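Local coordinates for protein L-lysine 6-oxidase (Marinomonas mediterranea, PDB 3WEU) that oxidises the epsilon-amino group of free L-lysine with a cysteine tryptophylquinone cofactor, releasing hydrogen peroxide that kills bacteria, at residues 85-89 with 191-195; 142-148 with 185-189; 520-525 with 570-574. All blocks are in the same frame, centred on the assembly; numbering follows the deposited sequence.

Interaction 1 (85-89 with 191-195); sequences WTVHL and GRLIV
The indole of Trp85 lies flat beneath the side chain of Leu193 while its N-H reaches the backbone of Gly191, so one residue meets 191-195 through both a face and an edge: the face against the strand, the edge against the loop before it. Over the face, Leu193 CB sits 3.4 Å from the centroid of the five-membered ring of Trp85, almost straight above the ring, a close CH-pi contact. At the edge, Trp85 NE1 donates to Gly191 O at 2.8 Å. The carbonyl oxygen stays close to the indole plane and the N-H...O angle is 159°, which ties down the rotation of the ring and satisfies the one polar atom of a buried indole. Gly191 has a positive phi, a backbone shape in which a CB would collide with the preceding carbonyl oxygen; glycine therefore suits the turn that presents this acceptor.

Leu193 carries its CG anti to the backbone N (chi1 171°), which carries the branched end across the Trp85 side chain at a slant, toward Val87. Both methyls come near Trp85 CB, and CD2 also touches Trp85 CE3 and, at 3.7 Å, Val87 CG2. Further on, Val87 CG2 approaches Val195 CG2 at 4.2 Å, and Leu89 CD1 lies 4.3 Å from Val195 CG1, so the packing grows less intimate toward Leu89. Alternate residues, Trp85, Val87 and Leu89 facing Leu193 and Val195, supply the apolar side chains, as strands with one face turned inward require. Phe63 of strand 58-66 and Val226 of strand 223-232 add to the same core. With axes 9.0 Å apart and only 17° from parallel, strands 85-89 and 193-195 meet through side chains, as between the facing layers of a beta sandwich or flattened barrel, consistent with the E-set relationship of this N-terminal family.

Interaction 2 (142-148 with 185-189); sequences RSVSGVM and LRTDS
Thr187 OG1 donates to Gly146 O at 2.6 Å, approaching from above the carbonyl plane. With chi1 at 56°, this hydroxyl sits between the backbone N and the carbonyl carbon, and the methyl CG2 is turned to Val144 CG1, 3.7 Å away. Threonine fits because its two branches serve two surroundings, the polar turn and the apolar interior. Beside it, Met148 N gives a nearly straight bond (174°) to Asp188 O at 3.0 Å, and Met148 CA makes a CA-H...O contact with Thr187 O. Met148 SD folds back to within 3.7 Å of Ser189 N. At the other end Leu185 CD1 meets Arg142 CB at 3.7 Å, and Leu185 CB lies near Val144 CG1.

Strands 142-145 and 185-187 run nearly parallel, 12° apart, yet face each other through side chains; each hydrogen-bonds to other strands, 142-145 to strand 80-91 and 185-187 to strands 150-154 and 193-196, as in the facing layers of a beta sandwich or flattened barrel. Gly146, with its positive phi, lets the chain bend toward residues 187-189.

Farther out, Thr187 OG1 also accepts from Ala149 N, Asp188 pairs with Arg192, and the Arg142 guanidinium, bent away at chi2, bonds Leu139 O, Ser154 O and Asn157.

Interaction 3 (520-525 with 570-574); sequences TVNFSE and VPLPP
Asn522 reaches over Leu572 with its amide, and each atom along the side chain meets a different partner. CB comes first, 3.2 Å from Leu572 O. With chi1 at 168°, CG stands anti to the backbone N, placing the amide between the two chains. There ND2 uses one hydrogen on Leu572 O (2.8 Å), which lies near the amide plane, and another on Ser524 OG (2.9 Å); Leu572 CD2 packs 3.6 Å from ND2. OD1 turns back on its own chain, accepting from Ser524 N and Glu525 N, the latter in the carbonyl plane on a lone pair. These four bonds fix the amide's flip; asparagine suits the place because its amide offers a donor and an acceptor side by side.

Next to it, Phe523 N donates to Pro574 O at 3.1 Å, and Pro574 CG lies over one face of the Phe523 ring, offset toward its rim, in a CH-pi contact. The peptide bond before Pro574 is cis, a bend consistent with both Leu572 O and Pro574 O facing residues 522-523; a proline has no backbone N-H to satisfy, which suits it to this exposed link. Thr520 CG2 meets Pro571 CB at 3.9 Å. The result is an Asx turn following strand 518-522, its asparagine bridging to the link between strand 557-571 and strand 575-579, the latter being the antiparallel partner of 518-522.

Overall arrangement
Interactions 1 and 2 belong to one beta structure in the N-terminal part: strands 80-91 and 137-145 are hydrogen-bonded neighbours, as are 193-196 and 181-187, so both contacts join the same two layers, with centres 7 Å apart. Thr86 OG1 and Ser143 OG, and Ile194 N and Arg186 O, probably link them directly by hydrogen bonds. Interaction 1 is buried and mostly apolar; interaction 2 passes from that core to a polar, partly exposed turn. Interaction 3 lies on the surface, on the opposite side of the chain's centre, about 34 Å from interaction 1 between nearest atoms. There hydrogen bonds of a side-chain amide, with proline rings packed beside them, take the place of the interlocking aliphatic side chains.

Interaction 1 (85-89 with 191-195)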
loop_
_atom_site.group_PDB
_atom_site.type_symbol
_atom_site.label_atom_id
_atom_site.label_comp_id
_atom_site.label_asym_id
_atom_site.label_seq_id
_atom_site.Cartn_x
_atom_site.Cartn_y
_atom_site.Cartn_z
ATOM N N TRP A 85 30.202 36.611 -12.283
ATOM C CA TRP A 85 29.821 35.299 -12.716
ATOM C C TRP A 85 28.330 35.235 -12.574
ATOM O O TRP A 85 27.812 35.624 -11.547
ATOM C CB TRP A 85 30.462 34.276 -11.744
ATOM C CG TRP A 85 31.940 34.317 -11.607
ATOM C CD1 TRP A 85 32.680 34.991 -10.678
ATOM C CD2 TRP A 85 32.852 33.580 -12.385
ATOM N NE1 TRP A 85 34.014 34.731 -10.846
ATOM C CE2 TRP A 85 34.148 33.837 -11.879
ATOM C CE3 TRP A 85 32.696 32.676 -13.443
ATOM C CZ2 TRP A 85 35.287 33.272 -12.428
ATOM C CZ3 TRP A 85 33.809 32.108 -13.958
ATOM C CH2 TRP A 85 35.103 32.398 -13.457
ATOM N N THR A 86 27.636 34.703 -13.582
ATOM C CA THR A 86 26.233 34.525 -13.543
ATOM C C THR A 86 25.959 33.075 -13.828
ATOM O O THR A 86 26.354 32.532 -14.856
ATOM C CB THR A 86 25.549 35.443 -14.582
ATOM O OG1 THR A 86 25.795 36.796 -14.182
ATOM C CG2 THR A 86 24.142 35.220 -14.603
ATOM N N VAL A 87 25.337 32.422 -12.869
ATOM C CA VAL A 87 25.053 31.001 -13.002
ATOM C C VAL A 87 23.584 30.755 -12.965
ATOM O O VAL A 87 22.846 31.200 -12.010
ATOM C CB VAL A 87 25.726 30.211 -11.859
ATOM C CG1 VAL A 87 25.389 28.730 -12.008
ATOM C CG2 VAL A 87 27.214 30.471 -11.855
ATOM N N HIS A 88 23.109 30.056 -13.985
ATOM C CA HIS A 88 21.721 29.730 -14.039
ATOM C C HIS A 88 21.469 28.205 -13.994
ATOM O O HIS A 88 21.601 27.523 -14.993
ATOM C CB HIS A 88 21.057 30.365 -15.294
ATOM C CG HIS A 88 19.552 30.262 -15.318
ATOM N ND1 HIS A 88 18.781 30.819 -16.337
ATOM C CD2 HIS A 88 18.681 29.651 -14.491
ATOM C CE1 HIS A 88 17.508 30.565 -16.110
ATOM N NE2 HIS A 88 17.410 29.903 -14.972
ATOM N N LEU A 89 21.099 27.703 -12.831
ATOM C CA LEU A 89 20.866 26.282 -12.617
ATOM C C LEU A 89 19.362 26.041 -12.644
ATOM O O LEU A 89 18.590 26.917 -12.226
ATOM C CB LEU A 89 21.386 25.893 -11.227
ATOM C CG LEU A 89 22.872 26.121 -10.929
ATOM C CD1 LEU A 89 23.250 25.516 -9.553
ATOM C CD2 LEU A 89 23.778 25.622 -12.021
ATOM N N GLY A 191 38.067 36.634 -6.176
ATOM C CA GLY A 191 36.994 36.790 -7.157
ATOM C C GLY A 191 36.656 35.548 -7.963
ATOM O O GLY A 191 35.756 35.627 -8.840
ATOM N N ARG A 192 37.291 34.399 -7.663
ATOM C CA ARG A 192 36.964 33.177 -8.377
ATOM C C ARG A 192 35.614 32.716 -7.946
ATOM O O ARG A 192 35.204 32.894 -6.774
ATOM C CB ARG A 192 37.989 32.021 -8.093
ATOM C CG ARG A 192 39.428 32.323 -8.488
ATOM C CD ARG A 192 40.380 31.192 -8.041
ATOM N NE ARG A 192 41.735 31.537 -8.344
ATOM C CZ ARG A 192 42.524 32.175 -7.495
ATOM N NH1 ARG A 192 42.132 32.397 -6.251
ATOM N NH2 ARG A 192 43.750 32.464 -7.882
ATOM N N LEU A 193 34.909 32.059 -8.870
ATOM C CA LEU A 193 33.595 31.506 -8.556
ATOM C C LEU A 193 33.655 30.144 -7.873
ATOM O O LEU A 193 34.472 29.296 -8.259
ATOM C CB LEU A 193 32.820 31.371 -9.854
ATOM C CG LEU A 193 31.494 30.619 -9.781
ATOM C CD1 LEU A 193 30.480 31.359 -8.976
ATOM C CD2 LEU A 193 30.880 30.345 -11.190
ATOM N N ILE A 194 32.809 29.932 -6.902
ATOM C CA ILE A 194 32.561 28.614 -6.311
ATOM C C ILE A 194 31.115 28.354 -6.397
ATOM O O ILE A 194 30.301 29.134 -5.893
ATOM C CB ILE A 194 33.016 28.558 -4.810
ATOM C CG1 ILE A 194 34.510 28.676 -4.750
ATOM C CG2 ILE A 194 32.559 27.260 -4.121
ATOM C CD1 ILE A 194 35.086 29.084 -3.394
ATOM N N VAL A 195 30.730 27.273 -7.063
ATOM C CA VAL A 195 29.342 26.896 -7.062
ATOM C C VAL A 195 29.089 25.695 -6.195
ATOM O O VAL A 195 29.780 24.700 -6.309
ATOM C CB VAL A 195 28.872 26.527 -8.475
ATOM C CG1 VAL A 195 27.374 26.171 -8.459
ATOM C CG2 VAL A 195 29.199 27.643 -9.458
#

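Interaction 2 (142-148 with 185-189)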
loop_
_atom_site.group_PDB
_atom_site.type_symbol
_atom_site.label_atom_id
_atom_site.label_comp_id
_atom_site.label_asym_id
_atom_site.label_seq_id
_atom_site.Cartn_x
_atom_site.Cartn_y
_atom_site.Cartn_z
ATOM N N ARG A 142 21.572 33.668 -10.718
ATOM C CA ARG A 142 22.120 34.508 -9.667
ATOM C C ARG A 142 23.465 34.926 -10.171
ATOM O O ARG A 142 24.080 34.207 -10.978
ATOM C CB ARG A 142 22.294 33.753 -8.336
ATOM C CG ARG A 142 21.062 33.275 -7.606
ATOM C CD ARG A 142 20.109 34.394 -7.190
ATOM N NE ARG A 142 18.876 33.881 -6.664
ATOM C CZ ARG A 142 17.851 33.447 -7.393
ATOM N NH1 ARG A 142 17.926 33.405 -8.696
ATOM N NH2 ARG A 142 16.782 32.971 -6.807
ATOM N N SER A 143 23.959 36.062 -9.667
ATOM C CA SER A 143 25.276 36.627 -9.985
ATOM C C SER A 143 26.082 36.881 -8.717
ATOM O O SER A 143 25.536 37.183 -7.633
ATOM C CB SER A 143 25.078 37.959 -10.702
ATOM O OG SER A 143 24.542 37.658 -11.987
ATOM N N VAL A 144 27.373 36.709 -8.829
ATOM C CA VAL A 144 28.266 37.000 -7.754
ATOM C C VAL A 144 29.491 37.668 -8.344
ATOM O O VAL A 144 29.896 37.383 -9.452
ATOM C CB VAL A 144 28.501 35.655 -7.021
ATOM C CG1 VAL A 144 29.489 34.754 -7.764
ATOM C CG2 VAL A 144 28.897 35.858 -5.648
ATOM N N SER A 145 30.099 38.571 -7.580
ATOM C CA SER A 145 31.352 39.195 -7.926
ATOM C C SER A 145 32.019 39.782 -6.719
ATOM O O SER A 145 31.396 40.024 -5.675
ATOM C CB SER A 145 31.143 40.305 -8.904
ATOM O OG SER A 145 30.290 41.306 -8.338
ATOM N N GLY A 146 33.293 40.002 -6.846
ATOM C CA GLY A 146 34.036 40.624 -5.747
ATOM C C GLY A 146 34.674 39.608 -4.801
ATOM O O GLY A 146 34.738 38.374 -5.048
ATOM N N VAL A 147 35.120 40.148 -3.671
ATOM C CA VAL A 147 35.842 39.406 -2.652
ATOM C C VAL A 147 34.903 38.731 -1.702
ATOM O O VAL A 147 34.076 39.373 -1.061
ATOM C CB VAL A 147 36.797 40.366 -1.894
ATOM C CG1 VAL A 147 37.471 39.659 -0.783
ATOM C CG2 VAL A 147 37.787 40.953 -2.894
ATOM N N MET A 148 35.010 37.403 -1.590
ATOM C CA MET A 148 34.247 36.676 -0.585
ATOM C C MET A 148 32.746 37.021 -0.582
ATOM O O MET A 148 32.127 37.164 0.445
ATOM C CB MET A 148 34.835 36.911 0.810
ATOM C CG MET A 148 36.283 36.475 0.928
ATOM S SD MET A 148 36.428 34.659 0.792
ATOM C CE MET A 148 35.367 34.146 2.097
ATOM N N LEU A 185 26.082 30.405 -4.517
ATOM C CA LEU A 185 27.216 30.914 -5.277
ATOM C C LEU A 185 28.096 31.696 -4.313
ATOM O O LEU A 185 27.594 32.388 -3.400
ATOM C CB LEU A 185 26.831 31.907 -6.381
ATOM C CG LEU A 185 25.861 31.411 -7.419
ATOM C CD1 LEU A 185 25.785 32.409 -8.557
ATOM C CD2 LEU A 185 26.285 30.018 -7.929
ATOM N N ARG A 186 29.397 31.479 -4.426
ATOM C CA ARG A 186 30.351 32.268 -3.678
ATOM C C ARG A 186 31.457 32.759 -4.596
ATOM O O ARG A 186 31.626 32.246 -5.711
ATOM C CB ARG A 186 30.973 31.437 -2.583
ATOM C CG ARG A 186 30.102 31.233 -1.400
ATOM C CD ARG A 186 30.761 30.260 -0.429
ATOM N NE ARG A 186 30.082 30.208 0.881
ATOM C CZ ARG A 186 30.434 30.885 1.981
ATOM N NH1 ARG A 186 31.392 31.780 1.986
ATOM N NH2 ARG A 186 29.752 30.715 3.088
ATOM N N THR A 187 32.265 33.669 -4.083
ATOM C CA THR A 187 33.554 33.958 -4.621
ATOM C C THR A 187 34.553 33.792 -3.513
ATOM O O THR A 187 34.205 33.915 -2.341
ATOM C CB THR A 187 33.744 35.362 -5.184
ATOM O OG1 THR A 187 33.420 36.320 -4.165
ATOM C CG2 THR A 187 32.890 35.546 -6.506
ATOM N N ASP A 188 35.786 33.540 -3.908
ATOM C CA ASP A 188 36.907 33.365 -2.977
ATOM C C ASP A 188 37.509 34.762 -2.814
ATOM O O ASP A 188 36.891 35.779 -3.253
ATOM C CB ASP A 188 37.924 32.299 -3.421
ATOM C CG ASP A 188 38.804 32.709 -4.570
ATOM O OD1 ASP A 188 38.635 33.812 -5.157
ATOM O OD2 ASP A 188 39.682 31.888 -4.948
ATOM N N SER A 189 38.629 34.839 -2.116
ATOM C CA SER A 189 39.231 36.119 -1.801
ATOM C C SER A 189 39.745 36.890 -3.017
ATOM O O SER A 189 40.059 38.066 -2.906
ATOM C CB SER A 189 40.314 35.976 -0.722
ATOM O OG SER A 189 41.408 35.333 -1.250
#

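Interaction 3 (520-525 with 570-574)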
loop_
_atom_site.group_PDB
_atom_site.type_symbol
_atom_site.label_atom_id
_atom_site.label_comp_id
_atom_site.label_asym_id
_atom_site.label_seq_id
_atom_site.Cartn_x
_atom_site.Cartn_y
_atom_site.Cartn_z
ATOM N N THR A 520 20.744 -8.912 -12.770
ATOM C CA THR A 520 20.826 -10.274 -13.205
ATOM C C THR A 520 20.435 -10.285 -14.679
ATOM O O THR A 520 19.265 -10.035 -15.024
ATOM C CB THR A 520 19.830 -11.061 -12.288
ATOM O OG1 THR A 520 20.427 -11.066 -10.956
ATOM C CG2 THR A 520 19.713 -12.426 -12.725
ATOM N N VAL A 521 21.399 -10.561 -15.543
ATOM C CA VAL A 521 21.304 -10.338 -17.006
ATOM C C VAL A 521 21.334 -11.673 -17.778
ATOM O O VAL A 521 22.268 -12.491 -17.673
ATOM C CB VAL A 521 22.456 -9.448 -17.521
ATOM C CG1 VAL A 521 22.198 -9.036 -18.954
ATOM C CG2 VAL A 521 22.637 -8.214 -16.597
ATOM N N ASN A 522 20.286 -11.894 -18.577
ATOM C CA ASN A 522 20.187 -13.088 -19.393
ATOM C C ASN A 522 21.356 -13.089 -20.384
ATOM O O ASN A 522 21.658 -12.027 -20.980
ATOM C CB ASN A 522 18.880 -13.070 -20.226
ATOM C CG ASN A 522 18.900 -14.131 -21.282
ATOM O OD1 ASN A 522 19.271 -13.884 -22.410
ATOM N ND2 ASN A 522 18.678 -15.345 -20.870
ATOM N N PHE A 523 21.917 -14.252 -20.677
ATOM C CA PHE A 523 22.944 -14.266 -21.694
ATOM C C PHE A 523 22.736 -15.316 -22.812
ATOM O O PHE A 523 23.680 -15.715 -23.481
ATOM C CB PHE A 523 24.308 -14.401 -21.077
ATOM C CG PHE A 523 24.499 -15.609 -20.213
ATOM C CD1 PHE A 523 25.107 -16.731 -20.714
ATOM C CD2 PHE A 523 24.213 -15.574 -18.856
ATOM C CE1 PHE A 523 25.377 -17.850 -19.925
ATOM C CE2 PHE A 523 24.457 -16.697 -18.055
ATOM C CZ PHE A 523 25.024 -17.841 -18.591
ATOM N N SER A 524 21.517 -15.749 -23.011
ATOM C CA SER A 524 21.233 -16.848 -23.977
ATOM C C SER A 524 20.474 -16.355 -25.180
ATOM O O SER A 524 20.530 -16.952 -26.247
ATOM C CB SER A 524 20.421 -17.962 -23.323
ATOM O OG SER A 524 19.195 -17.475 -22.823
ATOM N N GLU A 525 19.718 -15.280 -25.033
ATOM C CA GLU A 525 18.848 -14.790 -26.119
ATOM C C GLU A 525 19.094 -13.299 -26.264
ATOM O O GLU A 525 18.652 -12.486 -25.418
ATOM C CB GLU A 525 17.369 -15.009 -25.787
ATOM C CG GLU A 525 16.948 -16.486 -25.900
ATOM C CD GLU A 525 16.855 -16.912 -27.374
ATOM O OE1 GLU A 525 17.034 -16.087 -28.299
ATOM O OE2 GLU A 525 16.719 -18.099 -27.558
ATOM N N VAL A 570 10.715 -11.086 -15.299
ATOM C CA VAL A 570 11.895 -11.479 -14.572
ATOM C C VAL A 570 13.012 -11.801 -15.534
ATOM O O VAL A 570 12.748 -12.142 -16.639
ATOM C CB VAL A 570 11.636 -12.711 -13.697
ATOM C CG1 VAL A 570 10.552 -12.327 -12.661
ATOM C CG2 VAL A 570 11.267 -13.933 -14.514
ATOM N N PRO A 571 14.247 -11.650 -15.088
ATOM C CA PRO A 571 15.353 -12.013 -15.939
ATOM C C PRO A 571 15.221 -13.424 -16.455
ATOM O O PRO A 571 14.949 -14.317 -15.716
ATOM C CB PRO A 571 16.573 -11.879 -14.984
ATOM C CG PRO A 571 16.148 -10.830 -13.965
ATOM C CD PRO A 571 14.685 -11.142 -13.763
ATOM N N LEU A 572 15.374 -13.614 -17.739
ATOM C CA LEU A 572 15.325 -14.941 -18.330
ATOM C C LEU A 572 16.556 -15.732 -17.957
ATOM O O LEU A 572 17.656 -15.289 -18.252
ATOM C CB LEU A 572 15.229 -14.875 -19.847
ATOM C CG LEU A 572 15.096 -16.217 -20.561
ATOM C CD1 LEU A 572 13.699 -16.848 -20.237
ATOM C CD2 LEU A 572 15.332 -16.038 -22.028
ATOM N N PRO A 573 16.406 -16.893 -17.337
ATOM C CA PRO A 573 17.591 -17.740 -17.130
ATOM C C PRO A 573 18.077 -18.298 -18.461
ATOM O O PRO A 573 17.247 -18.484 -19.333
ATOM C CB PRO A 573 17.069 -18.874 -16.318
ATOM C CG PRO A 573 15.758 -18.437 -15.782
ATOM C CD PRO A 573 15.191 -17.509 -16.759
ATOM N N PRO A 574 19.364 -18.584 -18.627
ATOM C CA PRO A 574 20.383 -18.422 -17.605
ATOM C C PRO A 574 20.891 -16.988 -17.563
ATOM O O PRO A 574 20.911 -16.276 -18.599
ATOM C CB PRO A 574 21.489 -19.401 -18.051
ATOM C CG PRO A 574 21.388 -19.303 -19.552
ATOM C CD PRO A 574 19.880 -19.291 -19.806
#